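Long-range contacts in probable LacI-family transcriptional regulator (Corynebacterium glutamicum ATCC 13032, PDB 3BIL), which probably binds regulatory DNA sequences and controls transcription, as other members of the LacI family do: residues V151-P156 and D195-R200; L185-L190 and A242-A247; V229-A234 and I257-K262. All blocks are in the same frame, centred on the assembly; numbering follows the deposited sequence.

All three contacts lie in the periplasmic-binding-protein-like part of the chain. Contact 1 joins the loop after strand 148-151 to the start of helix 197-212. Contact 2 pairs strands 187-190 and 244-247, and contact 3 packs helix 227-239 on helix 250-262. The segments of contacts 1 and 2 alternate along the chain, as do those of contacts 2 and 3, whereas contact 1 closes before contact 3 opens. The centres of contacts 2 and 3 are about 12 Å apart, and Leu190 and Leu245 touch the helices of contact 3. Contact 1 is more remote, with its centre about 23 Å from that of contact 2. Contacts 2 and 3 lie together in one lobe, while contact 1 joins the two lobes.

Contact 1: residues V151-P156 and D195-R200; sequences VDRELP and DTSTGR
The side chain of Arg153 lies across the methyl of Thr196. Thr196 CG2 sits over the centre of one face of the guanidinium, 3.4 Å from Arg153 CZ. The arginine chain is extended from CG to NE, which carries the flat group past the start of helix 197-212. Its NH1 makes a salt bridge with Glu106, so the charge is paired beyond this contact.

One hydrogen bond joins the two segments. Glu154 N donates to Ser197 OG at 2.8 Å, and the bond is almost straight (178° at the hydrogen). The serine hydroxyl stands between its own backbone N and carbonyl carbon (chi1 48°) and reaches the loop from there. Ser197 OG also lies 3.4 Å from Arg153 CA. Thr198 OG1 comes near the loop at Asp152 O, 3.5 Å away, which is a looser approach.

Thr196 has a second role. It is the N-cap of the helix, and Thr196 OG1 accepts from Gly199 N at 3.1 Å. Pro193 O is a further partner of this hydroxyl. The methyl is therefore presented to Arg153 by a residue whose hydroxyl is already tied to the helix start.

Segment 151-156 leaves the end of strand 148-151 in one lobe, and segment 195-200 leads into helix 197-212 of the other. Such a meeting of loop and helix N-terminus across the cleft is consistent with the two-lobed periplasmic-binding-protein fold.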
loop_
_atom_site.group_PDB
_atom_site.type_symbol
_atom_site.label_atom_id
_atom_site.label_comp_id
_atom_site.label_asym_id
_atom_site.label_seq_id
_atom_site.Cartn_x
_atom_site.Cartn_y
_atom_site.Cartn_z
ATOM N N VAL A 151 -11.471 -14.764 -5.490
ATOM C CA VAL A 151 -10.298 -14.275 -6.218
ATOM C C VAL A 151 -9.007 -14.556 -5.499
ATOM O O VAL A 151 -8.953 -14.512 -4.250
ATOM C CB VAL A 151 -10.332 -12.741 -6.475
ATOM C CG1 VAL A 151 -10.977 -12.455 -7.761
ATOM C CG2 VAL A 151 -11.031 -11.993 -5.344
ATOM N N ASP A 152 -7.952 -14.779 -6.293
ATOM C CA ASP A 152 -6.595 -15.006 -5.777
ATOM C C ASP A 152 -6.406 -16.346 -5.021
ATOM O O ASP A 152 -5.492 -17.086 -5.343
ATOM C CB ASP A 152 -6.124 -13.825 -4.906
ATOM C CG ASP A 152 -4.621 -13.762 -4.784
ATOM O OD1 ASP A 152 -4.138 -13.740 -3.639
ATOM O OD2 ASP A 152 -3.925 -13.731 -5.838
ATOM N N ARG A 153 -7.267 -16.638 -4.041
ATOM C CA ARG A 153 -7.228 -17.884 -3.274
ATOM C C ARG A 153 -8.408 -18.783 -3.583
ATOM O O ARG A 153 -9.514 -18.311 -3.820
ATOM C CB ARG A 153 -7.209 -17.607 -1.785
ATOM C CG ARG A 153 -5.934 -17.046 -1.321
ATOM C CD ARG A 153 -5.979 -16.805 0.165
ATOM N NE ARG A 153 -4.852 -15.976 0.591
ATOM C CZ ARG A 153 -4.802 -15.288 1.728
ATOM N NH1 ARG A 153 -5.816 -15.335 2.587
ATOM N NH2 ARG A 153 -3.732 -14.553 2.008
ATOM N N GLU A 154 -8.154 -20.086 -3.550
ATOM C CA GLU A 154 -9.117 -21.111 -3.941
ATOM C C GLU A 154 -9.581 -21.895 -2.711
ATOM O O GLU A 154 -8.781 -22.201 -1.818
ATOM C CB GLU A 154 -8.468 -22.095 -4.930
ATOM C CG GLU A 154 -8.729 -21.851 -6.412
ATOM C CD GLU A 154 -8.890 -23.162 -7.234
ATOM O OE1 GLU A 154 -9.064 -23.091 -8.478
ATOM O OE2 GLU A 154 -8.848 -24.270 -6.653
ATOM N N LEU A 155 -10.872 -22.229 -2.674
ATOM C CA LEU A 155 -11.405 -23.143 -1.663
ATOM C C LEU A 155 -10.793 -24.515 -1.869
ATOM O O LEU A 155 -10.741 -24.989 -3.001
ATOM C CB LEU A 155 -12.921 -23.245 -1.771
ATOM C CG LEU A 155 -13.823 -22.130 -1.234
ATOM C CD1 LEU A 155 -15.273 -22.544 -1.450
ATOM C CD2 LEU A 155 -13.554 -21.816 0.237
ATOM N N PRO A 156 -10.338 -25.161 -0.773
ATOM C CA PRO A 156 -9.525 -26.375 -0.904
ATOM C C PRO A 156 -10.246 -27.607 -1.469
ATOM O O PRO A 156 -9.572 -28.597 -1.749
ATOM C CB PRO A 156 -9.036 -26.634 0.529
ATOM C CG PRO A 156 -10.064 -26.001 1.400
ATOM C CD PRO A 156 -10.564 -24.803 0.644
ATOM N N ASP A 195 -1.310 -22.581 4.799
ATOM C CA ASP A 195 -2.771 -22.674 4.908
ATOM C C ASP A 195 -3.526 -21.920 3.788
ATOM O O ASP A 195 -4.761 -21.817 3.817
ATOM C CB ASP A 195 -3.230 -22.178 6.287
ATOM C CG ASP A 195 -2.850 -20.721 6.543
ATOM O OD1 ASP A 195 -2.975 -19.896 5.612
ATOM O OD2 ASP A 195 -2.426 -20.396 7.677
ATOM N N THR A 196 -2.784 -21.382 2.817
ATOM C CA THR A 196 -3.388 -20.743 1.637
ATOM C C THR A 196 -3.121 -21.575 0.388
ATOM O O THR A 196 -2.066 -22.200 0.259
ATOM C CB THR A 196 -2.956 -19.236 1.462
ATOM O OG1 THR A 196 -1.528 -19.084 1.554
ATOM C CG2 THR A 196 -3.583 -18.393 2.541
ATOM N N SER A 197 -4.083 -21.618 -0.524
ATOM C CA SER A 197 -3.892 -22.320 -1.783
ATOM C C SER A 197 -2.681 -21.706 -2.486
ATOM O O SER A 197 -1.864 -22.383 -3.109
ATOM C CB SER A 197 -5.152 -22.202 -2.647
ATOM O OG SER A 197 -5.612 -20.856 -2.708
ATOM N N THR A 198 -2.593 -20.401 -2.348
ATOM C CA THR A 198 -1.489 -19.584 -2.793
ATOM C C THR A 198 -0.142 -20.109 -2.255
ATOM O O THR A 198 0.757 -20.481 -3.031
ATOM C CB THR A 198 -1.867 -18.118 -2.436
ATOM O OG1 THR A 198 -2.433 -17.500 -3.600
ATOM C CG2 THR A 198 -0.729 -17.294 -1.864
ATOM N N GLY A 199 0.000 -20.183 -0.938
ATOM C CA GLY A 199 1.258 -20.639 -0.351
ATOM C C GLY A 199 1.717 -22.019 -0.819
ATOM O O GLY A 199 2.917 -22.255 -0.982
ATOM N N ARG A 200 0.785 -22.936 -1.042
ATOM C CA ARG A 200 1.187 -24.295 -1.441
ATOM C C ARG A 200 1.322 -24.444 -2.942
ATOM O O ARG A 200 2.338 -24.955 -3.407
ATOM C CB ARG A 200 0.345 -25.424 -0.797
ATOM C CG ARG A 200 -1.151 -25.213 -0.801
ATOM C CD ARG A 200 -1.886 -26.260 0.036
ATOM N NE ARG A 200 -2.693 -25.600 1.058
ATOM C CZ ARG A 200 -3.965 -25.212 0.907
ATOM N NH1 ARG A 200 -4.639 -25.426 -0.218
ATOM N NH2 ARG A 200 -4.573 -24.616 1.912
#

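Contact 2: residues L185-L190 and A242-A247; sequences LPIGYL and AKTLFA
Backbone hydrogen bonds pair Ile187 with Thr244, Gly188 with Leu245, Tyr189 with Phe246 and Leu190 with Ala247. Gly188 N donates to Thr244 O at 2.7 Å, and Gly188 O accepts from Phe246 N at 2.9 Å. Leu190 N then donates to Phe246 O at 2.7 Å. Where the strands begin, after a cis peptide bond, Pro186 O takes Lys243 N at 2.9 Å and, more weakly, Thr244 N. The strands run parallel, with an angle of 22° between their axes.

The edge of Tyr189 is turned toward the face of Phe246 in an offset edge-to-face aromatic pair. The planes are at 62°, and Tyr189 CD1 is 3.5 Å from Phe246 CD2. With CG anti to the backbone N (chi1 174°), the Tyr189 ring is laid toward the neighbouring strand beside Phe246. Phe206 stacks on Tyr189 from helix 197-212.

Aliphatic packing continues on the same face. Ile187 lies alongside Phe246, with Ile187 CG2 3.7 Å from Phe246 CB, and beside the methyl of Thr244. Helix 169-181 packs on this group through Leu179. Ala242 CB, from the loop before strand 244-247, lies 3.7 Å from Gly188 N, against a residue with no side chain.

The strand amides and carbonyls named here pair with each other, and Gln218 OE1 meets Ile187 N. Apolar side chains meet on the face of Ile187, Tyr189 and Phe246. Helices 227-239 and 250-262 cover the face of Leu190, Leu245 and Ala247, as expected inside a parallel alpha/beta domain.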
loop_
_atom_site.group_PDB
_atom_site.type_symbol
_atom_site.label_atom_id
_atom_site.label_comp_id
_atom_site.label_asym_id
_atom_site.label_seq_id
_atom_site.Cartn_x
_atom_site.Cartn_y
_atom_site.Cartn_z
ATOM N N LEU A 185 23.003 -20.112 -7.652
ATOM C CA LEU A 185 22.519 -21.140 -6.778
ATOM C C LEU A 185 23.408 -21.183 -5.577
ATOM O O LEU A 185 24.590 -20.818 -5.704
ATOM C CB LEU A 185 22.608 -22.499 -7.471
ATOM C CG LEU A 185 21.825 -22.828 -8.734
ATOM C CD1 LEU A 185 22.121 -24.333 -9.079
ATOM C CD2 LEU A 185 20.283 -22.528 -8.617
ATOM N N PRO A 186 22.899 -21.722 -4.432
ATOM C CA PRO A 186 21.541 -22.232 -4.190
ATOM C C PRO A 186 20.490 -21.174 -3.957
ATOM O O PRO A 186 20.802 -20.049 -3.543
ATOM C CB PRO A 186 21.679 -23.097 -2.900
ATOM C CG PRO A 186 22.952 -22.760 -2.311
ATOM C CD PRO A 186 23.792 -21.963 -3.285
ATOM N N ILE A 187 19.239 -21.568 -4.164
ATOM C CA ILE A 187 18.134 -20.688 -4.010
ATOM C C ILE A 187 17.491 -20.911 -2.639
ATOM O O ILE A 187 17.174 -22.045 -2.263
ATOM C CB ILE A 187 17.089 -20.921 -5.138
ATOM C CG1 ILE A 187 17.750 -20.795 -6.517
ATOM C CG2 ILE A 187 15.854 -19.942 -4.996
ATOM C CD1 ILE A 187 16.932 -21.353 -7.689
ATOM N N GLY A 188 17.300 -19.822 -1.893
ATOM C CA GLY A 188 16.495 -19.828 -0.698
ATOM C C GLY A 188 15.109 -19.345 -1.052
ATOM O O GLY A 188 14.881 -18.155 -1.211
ATOM N N TYR A 189 14.165 -20.253 -1.172
ATOM C CA TYR A 189 12.814 -19.847 -1.487
ATOM C C TYR A 189 12.089 -19.599 -0.191
ATOM O O TYR A 189 12.122 -20.403 0.745
ATOM C CB TYR A 189 12.090 -20.878 -2.339
ATOM C CG TYR A 189 10.603 -20.575 -2.583
ATOM C CD1 TYR A 189 10.207 -19.758 -3.640
ATOM C CD2 TYR A 189 9.599 -21.131 -1.771
ATOM C CE1 TYR A 189 8.896 -19.484 -3.868
ATOM C CE2 TYR A 189 8.249 -20.841 -1.998
ATOM C CZ TYR A 189 7.924 -20.007 -3.040
ATOM O OH TYR A 189 6.634 -19.703 -3.316
ATOM N N LEU A 190 11.443 -18.454 -0.136
ATOM C CA LEU A 190 10.837 -18.010 1.075
ATOM C C LEU A 190 9.339 -18.118 0.871
ATOM O O LEU A 190 8.708 -17.272 0.251
ATOM C CB LEU A 190 11.353 -16.601 1.424
ATOM C CG LEU A 190 10.922 -15.967 2.742
ATOM C CD1 LEU A 190 11.673 -16.623 3.864
ATOM C CD2 LEU A 190 11.154 -14.463 2.780
ATOM N N ALA A 242 22.272 -19.610 1.136
ATOM C CA ALA A 242 21.509 -19.118 -0.048
ATOM C C ALA A 242 22.254 -18.018 -0.726
ATOM O O ALA A 242 22.797 -17.149 -0.061
ATOM C CB ALA A 242 20.073 -18.647 0.316
ATOM N N LYS A 243 22.338 -18.096 -2.052
ATOM C CA LYS A 243 22.927 -17.030 -2.865
ATOM C C LYS A 243 21.823 -16.282 -3.634
ATOM O O LYS A 243 22.084 -15.276 -4.290
ATOM C CB LYS A 243 24.056 -17.573 -3.765
ATOM C CG LYS A 243 25.390 -17.649 -3.008
ATOM C CD LYS A 243 26.592 -18.068 -3.847
ATOM C CE LYS A 243 26.803 -19.614 -3.758
ATOM N NZ LYS A 243 28.237 -20.096 -3.582
ATOM N N THR A 244 20.584 -16.770 -3.501
ATOM C CA THR A 244 19.430 -16.145 -4.101
ATOM C C THR A 244 18.267 -16.222 -3.124
ATOM O O THR A 244 18.053 -17.244 -2.460
ATOM C CB THR A 244 19.050 -16.801 -5.468
ATOM O OG1 THR A 244 19.995 -16.391 -6.475
ATOM C CG2 THR A 244 17.642 -16.363 -5.968
ATOM N N LEU A 245 17.515 -15.131 -3.006
ATOM C CA LEU A 245 16.357 -15.169 -2.153
ATOM C C LEU A 245 15.150 -14.982 -3.055
ATOM O O LEU A 245 15.100 -14.057 -3.862
ATOM C CB LEU A 245 16.466 -14.138 -1.024
ATOM C CG LEU A 245 17.671 -14.397 -0.074
ATOM C CD1 LEU A 245 18.030 -13.175 0.854
ATOM C CD2 LEU A 245 17.468 -15.684 0.755
ATOM N N PHE A 246 14.190 -15.881 -2.936
ATOM C CA PHE A 246 13.133 -15.956 -3.890
ATOM C C PHE A 246 11.885 -15.932 -3.014
ATOM O O PHE A 246 11.490 -16.909 -2.406
ATOM C CB PHE A 246 13.334 -17.226 -4.771
ATOM C CG PHE A 246 12.300 -17.433 -5.889
ATOM C CD1 PHE A 246 12.677 -18.068 -7.064
ATOM C CD2 PHE A 246 10.978 -17.078 -5.743
ATOM C CE1 PHE A 246 11.786 -18.312 -8.053
ATOM C CE2 PHE A 246 10.077 -17.327 -6.710
ATOM C CZ PHE A 246 10.464 -17.947 -7.877
ATOM N N ALA A 247 11.289 -14.765 -2.900
ATOM C CA ALA A 247 10.136 -14.606 -2.034
ATOM C C ALA A 247 8.953 -15.090 -2.778
ATOM O O ALA A 247 8.928 -14.996 -3.993
ATOM C CB ALA A 247 9.959 -13.156 -1.753
#

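Contact 3: residues V229-A234 and I257-K262; sequences VGFEGA and IEACHK
With CG anti to the backbone N (chi1 169°), Phe231 sends its ring across to helix 250-262. Glu258 also leaves its helix anti to the backbone N and stays extended beyond CG, so its carboxylate reaches over one face of that ring. The two planes are stacked, only 19° apart. Glu258 CD is 3.9 Å from Phe231 CG, and Glu258 OE2 lies 3.6 Å from Phe231 CB.

The Lys262 side chain crosses that of Phe231 at about a right angle. Lys262 CD touches Phe231 CZ at 3.6 Å. The chain then bends at its last torsion and places Lys262 NZ over the ring face, 4.9 Å from the Phe231 centroid, a cation-pi contact. Lys262 NZ also forms a salt bridge with Glu258 OE1 (2.6 Å), which accepts through its anti lone pair. The salt bridge joins two residues one turn apart on the same helix and would hold both ends close to the aromatic ring. Gln227 NE2 binds OE2, so both carboxylate oxygens have partners.

Small residues pack beside the ring. Ala259 CA lies at its edge, in plane, and Ala234 CB meets Ala259 CB at 3.6 Å. The axes of the short helical segments approach to 8.3 Å and cross at -53°.

These helices flank strand 244-247 in the chain, one before it and one after. Both pack on the sheet: Leu190 touches Gly230 and Gly233, and Leu245 touches Cys260. On helix 250-262, Ile257, Glu258 and His261 pack against the second subunit.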
loop_
_atom_site.group_PDB
_atom_site.type_symbol
_atom_site.label_atom_id
_atom_site.label_comp_id
_atom_site.label_asym_id
_atom_site.label_seq_id
_atom_site.Cartn_x
_atom_site.Cartn_y
_atom_site.Cartn_z
ATOM N N VAL A 229 8.464 -12.257 10.022
ATOM C CA VAL A 229 8.624 -13.643 9.624
ATOM C C VAL A 229 9.526 -13.847 8.365
ATOM O O VAL A 229 10.324 -14.788 8.308
ATOM C CB VAL A 229 7.264 -14.274 9.462
ATOM C CG1 VAL A 229 7.364 -15.675 8.826
ATOM C CG2 VAL A 229 6.538 -14.293 10.851
ATOM N N GLY A 230 9.426 -12.935 7.397
ATOM C CA GLY A 230 10.230 -12.983 6.180
ATOM C C GLY A 230 11.638 -12.514 6.421
ATOM O O GLY A 230 12.597 -13.094 5.911
ATOM N N PHE A 231 11.778 -11.462 7.210
ATOM C CA PHE A 231 13.090 -11.018 7.633
ATOM C C PHE A 231 13.866 -12.150 8.347
ATOM O O PHE A 231 15.089 -12.347 8.115
ATOM C CB PHE A 231 12.988 -9.720 8.488
ATOM C CG PHE A 231 14.269 -9.343 9.178
ATOM C CD1 PHE A 231 15.446 -9.171 8.456
ATOM C CD2 PHE A 231 14.311 -9.189 10.562
ATOM C CE1 PHE A 231 16.676 -8.843 9.099
ATOM C CE2 PHE A 231 15.548 -8.857 11.233
ATOM C CZ PHE A 231 16.729 -8.687 10.488
ATOM N N GLU A 232 13.165 -12.889 9.208
ATOM C CA GLU A 232 13.806 -13.942 10.021
ATOM C C GLU A 232 14.096 -15.089 9.050
ATOM O O GLU A 232 15.235 -15.546 8.893
ATOM C CB GLU A 232 12.866 -14.372 11.157
ATOM C CG GLU A 232 13.492 -14.437 12.570
ATOM C CD GLU A 232 14.216 -13.143 13.014
ATOM O OE1 GLU A 232 15.456 -13.057 12.861
ATOM O OE2 GLU A 232 13.551 -12.218 13.531
ATOM N N GLY A 233 13.074 -15.492 8.314
ATOM C CA GLY A 233 13.292 -16.470 7.257
ATOM C C GLY A 233 14.478 -16.178 6.336
ATOM O O GLY A 233 15.361 -17.019 6.147
ATOM N N ALA A 234 14.517 -14.989 5.756
ATOM C CA ALA A 234 15.532 -14.712 4.765
ATOM C C ALA A 234 16.896 -14.672 5.393
ATOM O O ALA A 234 17.881 -15.063 4.777
ATOM C CB ALA A 234 15.234 -13.423 4.074
ATOM N N ILE A 257 14.192 -7.841 1.331
ATOM C CA ILE A 257 14.892 -6.540 1.235
ATOM C C ILE A 257 15.454 -6.146 2.604
ATOM O O ILE A 257 16.659 -5.844 2.754
ATOM C CB ILE A 257 14.004 -5.408 0.638
ATOM C CG1 ILE A 257 13.674 -5.706 -0.831
ATOM C CG2 ILE A 257 14.731 -4.100 0.683
ATOM C CD1 ILE A 257 12.431 -4.966 -1.413
ATOM N N GLU A 258 14.602 -6.187 3.619
ATOM C CA GLU A 258 15.065 -5.849 4.943
ATOM C C GLU A 258 16.279 -6.704 5.336
ATOM O O GLU A 258 17.309 -6.161 5.814
ATOM C CB GLU A 258 13.937 -5.971 5.947
ATOM C CG GLU A 258 14.365 -5.631 7.377
ATOM C CD GLU A 258 13.194 -5.665 8.360
ATOM O OE1 GLU A 258 13.379 -5.078 9.466
ATOM O OE2 GLU A 258 12.092 -6.238 8.017
ATOM N N ALA A 259 16.169 -8.019 5.114
ATOM C CA ALA A 259 17.286 -8.965 5.308
ATOM C C ALA A 259 18.594 -8.653 4.570
ATOM O O ALA A 259 19.670 -8.797 5.157
ATOM C CB ALA A 259 16.857 -10.366 4.999
ATOM N N CYS A 260 18.524 -8.262 3.295
ATOM C CA CYS A 260 19.751 -7.911 2.539
ATOM C C CYS A 260 20.345 -6.616 3.004
ATOM O O CYS A 260 21.594 -6.442 2.950
ATOM C CB CYS A 260 19.482 -7.795 1.041
ATOM S SG CYS A 260 18.895 -9.353 0.512
ATOM N N HIS A 261 19.442 -5.716 3.432
ATOM C CA HIS A 261 19.835 -4.400 3.944
ATOM C C HIS A 261 20.523 -4.585 5.269
ATOM O O HIS A 261 21.687 -4.221 5.405
ATOM C CB HIS A 261 18.650 -3.417 4.062
ATOM C CG HIS A 261 19.007 -2.099 4.696
ATOM N ND1 HIS A 261 19.706 -1.106 4.026
ATOM C CD2 HIS A 261 18.753 -1.609 5.936
ATOM C CE1 HIS A 261 19.879 -0.074 4.834
ATOM N NE2 HIS A 261 19.310 -0.353 5.996
ATOM N N LYS A 262 19.835 -5.200 6.224
ATOM C CA LYS A 262 20.450 -5.473 7.529
ATOM C C LYS A 262 21.783 -6.242 7.445
ATOM O O LYS A 262 22.737 -5.841 8.070
ATOM C CB LYS A 262 19.439 -6.092 8.507
ATOM C CG LYS A 262 18.264 -5.097 8.787
ATOM C CD LYS A 262 17.536 -5.230 10.169
ATOM C CE LYS A 262 16.638 -3.990 10.419
ATOM N NZ LYS A 262 15.293 -4.268 11.012
#